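Local coordinates for SusD family protein (Bacteroides uniformis, PDB 7KV1) that probably captures beta-glucans at the surface of this human gut bacterium, as a SusD-like glycan-binding protein, at residues 99-104 / 489-494; 74-77 / 81-84. All blocks are in the same frame, centred on the assembly; numbering follows the deposited sequence.

Interaction 1 (99-104 / 489-494); sequences FNYEAN and TALVPD
The ring of Tyr101 reaches Leu491 at its hydroxyl end, and the Phe99 ring turns an edge toward Asp494. On one face of the tyrosine ring lies Phe99 O, 3.7 Å above the plane and displaced toward the rim; Leu491 CB comes in obliquely, 4.1 Å from Tyr101 CZ. At the Phe99 edge, near the ring plane, Asp494 OD2 stands 4.4 Å from CZ, a loose approach. Tyr101 is the C-prime residue of a Schellman motif that ends helix 93-99, with Glu102 N bonded to Met97 O and Tyr101 N to Leu98 O. Its positive phi (61°) takes the chain out of the helix, and its side chain leaves toward the loop after helix 487-490. The contact thus joins the end of helix 93-99 to that loop, parts of this SusD-family chain almost four hundred residues apart.

No hydrogen bond crosses between the two segments. The tyrosine hydroxyl is nevertheless satisfied, by Met78 O, while its oxygen rests against the aliphatic leucine. The carboxylate of Asp494 is likewise held from elsewhere: OD2 receives Arg499 N, and OD1 receives Tyr496 N, two residues on, as in an Asx turn. Arg499 also ties the two sides together, since its NH2 binds Phe99 O, the carbonyl lying over the tyrosine ring.

The leucine and tyrosine side chains cross at about a right angle. With Leu491 CG beside its backbone N (chi1 -59°), the isobutyl group wraps round the hydroxyl: Tyr101 OH is 3.6 Å from Leu491 CG, 3.5 Å from its CD1 and, most closely, 3.2 Å from its CB.

Interaction 2 (74-77 / 81-84); sequences DGEI and NFWV
Glu76 sets its carboxylate against the rim of the Phe82 ring, OE1 lying in the ring plane 3.5 Å from CE2. From this edge position OE1 faces the weakly positive ring hydrogens; the carboxylate itself is turned 82° from the ring plane. Higher up the glutamate, CB packs 3.9 Å from Phe82 CD2. A bend at chi2 (-83°) folds the chain back so that the same OE1 meets Asn81: ND2 donates to its syn lone pair at 3.0 Å, with an N-H...O angle of 157° and the oxygen only slightly out of the amide plane.

Two waters fill in between the backbones. Water 1 is hydrogen-bonded to both Glu76 O and OE1 and accepts from Asn81 N, while water 2 links Glu76 O to Phe82 N, the water oxygen lying 2.9 Å from Phe82 N. The other carboxylate oxygen, OE2, receives Gly466 N and, weakly, Gly464 N, so this buried group is surrounded by N-H donors that probably stabilise its negative charge. Replacing Glu76 by an alanine would probably leave Asn81 ND2 and the Gly466 amide without this carboxylate as acceptor and open a gap at the Phe82 edge.

Farther along, the contact becomes apolar, Ile77 CG2 touching Val84 CG2 at 3.9 Å. Trp83, between Phe82 and Val84, leaves the chain on the side away from 74-77, and its indole makes a cation-pi contact with Arg340. These pairs close a short, buried loop after helix 71-76 of this SusD-family protein, held by a carboxylate-amide bond and bridging waters, with no direct backbone hydrogen bond between the two segments.

From the N terminus, interaction 2 comes first: it closes a short loop of three residues just after helix 71-76. The chain then runs through helix 93-99, at whose end interaction 1 opens; this second loop spans 384 residues and closes only beyond helix 487-490. The two are therefore in series, neither nested nor crossed. In space they adjoin, with centres about 11 Å apart. Phe99 packs on Ile77 O, Val84 and Trp83, and Trp83 also meets Asp494, while the residue that holds the Tyr101 hydroxyl, Met78, belongs to the three-residue loop of interaction 2. The local turn thus sits against the long-range junction between N-terminal helices and the C-terminal region.

Interaction 1 (99-104 / 489-494)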
loop_
_atom_site.group_PDB
_atom_site.type_symbol
_atom_site.label_atom_id
_atom_site.label_comp_id
_atom_site.label_asym_id
_atom_site.label_seq_id
_atom_site.Cartn_x
_atom_site.Cartn_y
_atom_site.Cartn_z
ATOM N N PHE A 99 -2.814 15.940 -4.589
ATOM C CA PHE A 99 -1.380 16.085 -4.909
ATOM C C PHE A 99 -0.885 17.449 -4.438
ATOM O O PHE A 99 0.259 17.547 -3.947
ATOM C CB PHE A 99 -1.145 15.862 -6.402
ATOM C CG PHE A 99 0.155 16.425 -6.913
ATOM C CD1 PHE A 99 0.221 17.749 -7.301
ATOM C CD2 PHE A 99 1.298 15.658 -6.983
ATOM C CE1 PHE A 99 1.395 18.286 -7.777
ATOM C CE2 PHE A 99 2.492 16.209 -7.429
ATOM C CZ PHE A 99 2.527 17.511 -7.838
ATOM N N ASN A 100 -1.724 18.466 -4.562
ATOM C CA ASN A 100 -1.357 19.857 -4.209
ATOM C C ASN A 100 -1.884 20.276 -2.830
ATOM O O ASN A 100 -1.854 21.500 -2.560
ATOM C CB ASN A 100 -1.836 20.799 -5.294
ATOM C CG ASN A 100 -1.026 22.072 -5.297
ATOM O OD1 ASN A 100 0.138 22.074 -4.877
ATOM N ND2 ASN A 100 -1.687 23.149 -5.665
ATOM N N TYR A 101 -2.394 19.341 -2.012
ATOM C CA TYR A 101 -2.852 19.624 -0.612
ATOM C C TYR A 101 -3.976 20.643 -0.620
ATOM O O TYR A 101 -4.062 21.471 0.315
ATOM C CB TYR A 101 -1.679 20.074 0.267
ATOM C CG TYR A 101 -0.488 19.173 0.059
ATOM C CD1 TYR A 101 -0.620 17.789 0.105
ATOM C CD2 TYR A 101 0.730 19.687 -0.318
ATOM C CE1 TYR A 101 0.448 16.948 -0.147
ATOM C CE2 TYR A 101 1.804 18.855 -0.569
ATOM C CZ TYR A 101 1.671 17.482 -0.480
ATOM O OH TYR A 101 2.749 16.703 -0.820
ATOM N N GLU A 102 -4.862 20.512 -1.611
ATOM C CA GLU A 102 -6.007 21.425 -1.849
ATOM C C GLU A 102 -7.270 20.603 -2.069
ATOM O O GLU A 102 -8.207 21.151 -2.665
ATOM C CB GLU A 102 -5.810 22.281 -3.094
ATOM C CG GLU A 102 -4.761 23.314 -2.948
ATOM C CD GLU A 102 -4.724 24.238 -4.155
ATOM O OE1 GLU A 102 -5.212 23.798 -5.229
ATOM O OE2 GLU A 102 -4.178 25.388 -4.006
ATOM N N ALA A 103 -7.321 19.368 -1.574
ATOM C CA ALA A 103 -8.547 18.541 -1.637
ATOM C C ALA A 103 -9.649 19.251 -0.855
ATOM O O ALA A 103 -9.361 20.088 -0.013
ATOM C CB ALA A 103 -8.284 17.149 -1.105
ATOM N N ASN A 104 -10.879 18.842 -1.066
ATOM C CA ASN A 104 -12.039 19.360 -0.317
ATOM C C ASN A 104 -13.093 18.267 -0.306
ATOM O O ASN A 104 -12.856 17.174 -0.875
ATOM C CB ASN A 104 -12.546 20.699 -0.878
ATOM C CG ASN A 104 -13.002 20.647 -2.321
ATOM O OD1 ASN A 104 -13.709 19.747 -2.747
ATOM N ND2 ASN A 104 -12.627 21.654 -3.076
ATOM N N THR A 489 9.547 18.946 4.636
ATOM C CA THR A 489 10.694 19.474 3.865
ATOM C C THR A 489 10.809 18.794 2.502
ATOM O O THR A 489 11.429 19.381 1.642
ATOM C CB THR A 489 11.996 19.375 4.672
ATOM O OG1 THR A 489 11.982 18.111 5.336
ATOM C CG2 THR A 489 12.137 20.529 5.656
ATOM N N ALA A 490 10.239 17.610 2.299
ATOM C CA ALA A 490 10.352 16.905 0.999
ATOM C C ALA A 490 9.180 17.286 0.098
ATOM O O ALA A 490 9.326 17.183 -1.125
ATOM C CB ALA A 490 10.400 15.400 1.207
ATOM N N LEU A 491 8.009 17.525 0.680
ATOM C CA LEU A 491 6.754 17.744 -0.093
ATOM C C LEU A 491 6.543 19.251 -0.205
ATOM O O LEU A 491 5.704 19.838 0.509
ATOM C CB LEU A 491 5.599 17.002 0.575
ATOM C CG LEU A 491 5.812 15.492 0.691
ATOM C CD1 LEU A 491 4.640 14.847 1.425
ATOM C CD2 LEU A 491 6.051 14.817 -0.668
ATOM N N VAL A 492 7.326 19.841 -1.076
ATOM C CA VAL A 492 7.403 21.316 -1.259
ATOM C C VAL A 492 7.176 21.628 -2.735
ATOM O O VAL A 492 7.177 20.726 -3.565
ATOM C CB VAL A 492 8.761 21.870 -0.774
ATOM C CG1 VAL A 492 8.923 21.750 0.739
ATOM C CG2 VAL A 492 9.951 21.244 -1.480
ATOM N N PRO A 493 6.972 22.919 -3.107
ATOM C CA PRO A 493 6.797 23.295 -4.513
ATOM C C PRO A 493 7.973 22.849 -5.395
ATOM O O PRO A 493 9.090 22.827 -4.927
ATOM C CB PRO A 493 6.634 24.836 -4.451
ATOM C CG PRO A 493 6.060 25.077 -3.063
ATOM C CD PRO A 493 6.774 24.054 -2.191
ATOM N N ASP A 494 7.675 22.443 -6.636
ATOM C CA ASP A 494 8.681 22.055 -7.661
ATOM C C ASP A 494 8.896 23.203 -8.655
ATOM O O ASP A 494 8.062 24.138 -8.697
ATOM C CB ASP A 494 8.234 20.799 -8.406
ATOM C CG ASP A 494 6.832 20.953 -8.954
ATOM O OD1 ASP A 494 6.714 21.685 -9.953
ATOM O OD2 ASP A 494 5.872 20.401 -8.336
#

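Interaction 2 (74-77 / 81-84)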
loop_
_atom_site.group_PDB
_atom_site.type_symbol
_atom_site.label_atom_id
_atom_site.label_comp_id
_atom_site.label_asym_id
_atom_site.label_seq_id
_atom_site.Cartn_x
_atom_site.Cartn_y
_atom_site.Cartn_z
ATOM N N ASP A 74 -3.147 5.941 -4.975
ATOM C CA ASP A 74 -3.649 6.684 -3.783
ATOM C C ASP A 74 -2.479 6.911 -2.813
ATOM O O ASP A 74 -2.372 8.028 -2.245
ATOM C CB ASP A 74 -4.823 5.948 -3.135
ATOM C CG ASP A 74 -6.084 5.837 -3.990
ATOM O OD1 ASP A 74 -6.157 6.498 -5.069
ATOM O OD2 ASP A 74 -6.994 5.112 -3.568
ATOM N N GLY A 75 -1.587 5.918 -2.668
ATOM C CA GLY A 75 -0.434 6.007 -1.765
ATOM C C GLY A 75 0.724 6.812 -2.345
ATOM O O GLY A 75 1.671 7.124 -1.586
ATOM N N GLU A 76 0.695 7.179 -3.629
ATOM C CA GLU A 76 1.864 7.831 -4.269
ATOM C C GLU A 76 1.551 9.311 -4.531
ATOM O O GLU A 76 2.467 10.138 -4.400
ATOM C CB GLU A 76 2.265 7.093 -5.553
ATOM C CG GLU A 76 2.872 5.724 -5.341
ATOM C CD GLU A 76 4.353 5.713 -5.011
ATOM O OE1 GLU A 76 4.962 6.796 -4.970
ATOM O OE2 GLU A 76 4.869 4.629 -4.736
ATOM N N ILE A 77 0.326 9.660 -4.899
ATOM C CA ILE A 77 0.046 11.017 -5.454
ATOM C C ILE A 77 0.376 12.121 -4.450
ATOM O O ILE A 77 0.657 13.231 -4.905
ATOM C CB ILE A 77 -1.371 11.167 -6.032
ATOM C CG1 ILE A 77 -2.486 10.797 -5.044
ATOM C CG2 ILE A 77 -1.464 10.375 -7.342
ATOM C CD1 ILE A 77 -3.887 11.197 -5.531
ATOM N N ASN A 81 7.276 10.909 -5.775
ATOM C CA ASN A 81 7.849 9.994 -6.806
ATOM C C ASN A 81 7.287 10.310 -8.213
ATOM O O ASN A 81 8.011 10.074 -9.232
ATOM C CB ASN A 81 7.584 8.527 -6.503
ATOM C CG ASN A 81 8.494 7.947 -5.441
ATOM O OD1 ASN A 81 9.641 8.394 -5.297
ATOM N ND2 ASN A 81 7.971 6.974 -4.699
ATOM N N PHE A 82 6.039 10.758 -8.286
ATOM C CA PHE A 82 5.262 10.810 -9.557
ATOM C C PHE A 82 4.624 12.181 -9.723
ATOM O O PHE A 82 4.414 12.894 -8.749
ATOM C CB PHE A 82 4.142 9.768 -9.555
ATOM C CG PHE A 82 4.662 8.356 -9.574
ATOM C CD1 PHE A 82 4.986 7.747 -10.785
ATOM C CD2 PHE A 82 4.945 7.690 -8.383
ATOM C CE1 PHE A 82 5.528 6.476 -10.807
ATOM C CE2 PHE A 82 5.445 6.399 -8.419
ATOM C CZ PHE A 82 5.759 5.803 -9.623
ATOM N N TRP A 83 4.197 12.466 -10.945
ATOM C CA TRP A 83 3.168 13.488 -11.218
ATOM C C TRP A 83 1.841 12.733 -11.349
ATOM O O TRP A 83 1.857 11.499 -11.546
ATOM C CB TRP A 83 3.514 14.284 -12.476
ATOM C CG TRP A 83 4.872 14.899 -12.515
ATOM C CD1 TRP A 83 5.829 14.659 -13.447
ATOM C CD2 TRP A 83 5.414 15.893 -11.614
ATOM N NE1 TRP A 83 6.918 15.440 -13.206
ATOM C CE2 TRP A 83 6.718 16.191 -12.078
ATOM C CE3 TRP A 83 4.952 16.524 -10.450
ATOM C CZ2 TRP A 83 7.564 17.091 -11.432
ATOM C CZ3 TRP A 83 5.776 17.433 -9.816
ATOM C CH2 TRP A 83 7.062 17.716 -10.307
ATOM N N VAL A 84 0.733 13.430 -11.213
ATOM C CA VAL A 84 -0.604 12.806 -11.352
ATOM C C VAL A 84 -0.842 12.473 -12.834
ATOM O O VAL A 84 -1.297 11.350 -13.102
ATOM C CB VAL A 84 -1.698 13.702 -10.762
ATOM C CG1 VAL A 84 -3.086 13.172 -11.091
ATOM C CG2 VAL A 84 -1.510 13.783 -9.257
HETATM O O HOH W 1 5.268 9.361 -4.079
HETATM O O HOH W 2 3.978 11.542 -6.396
#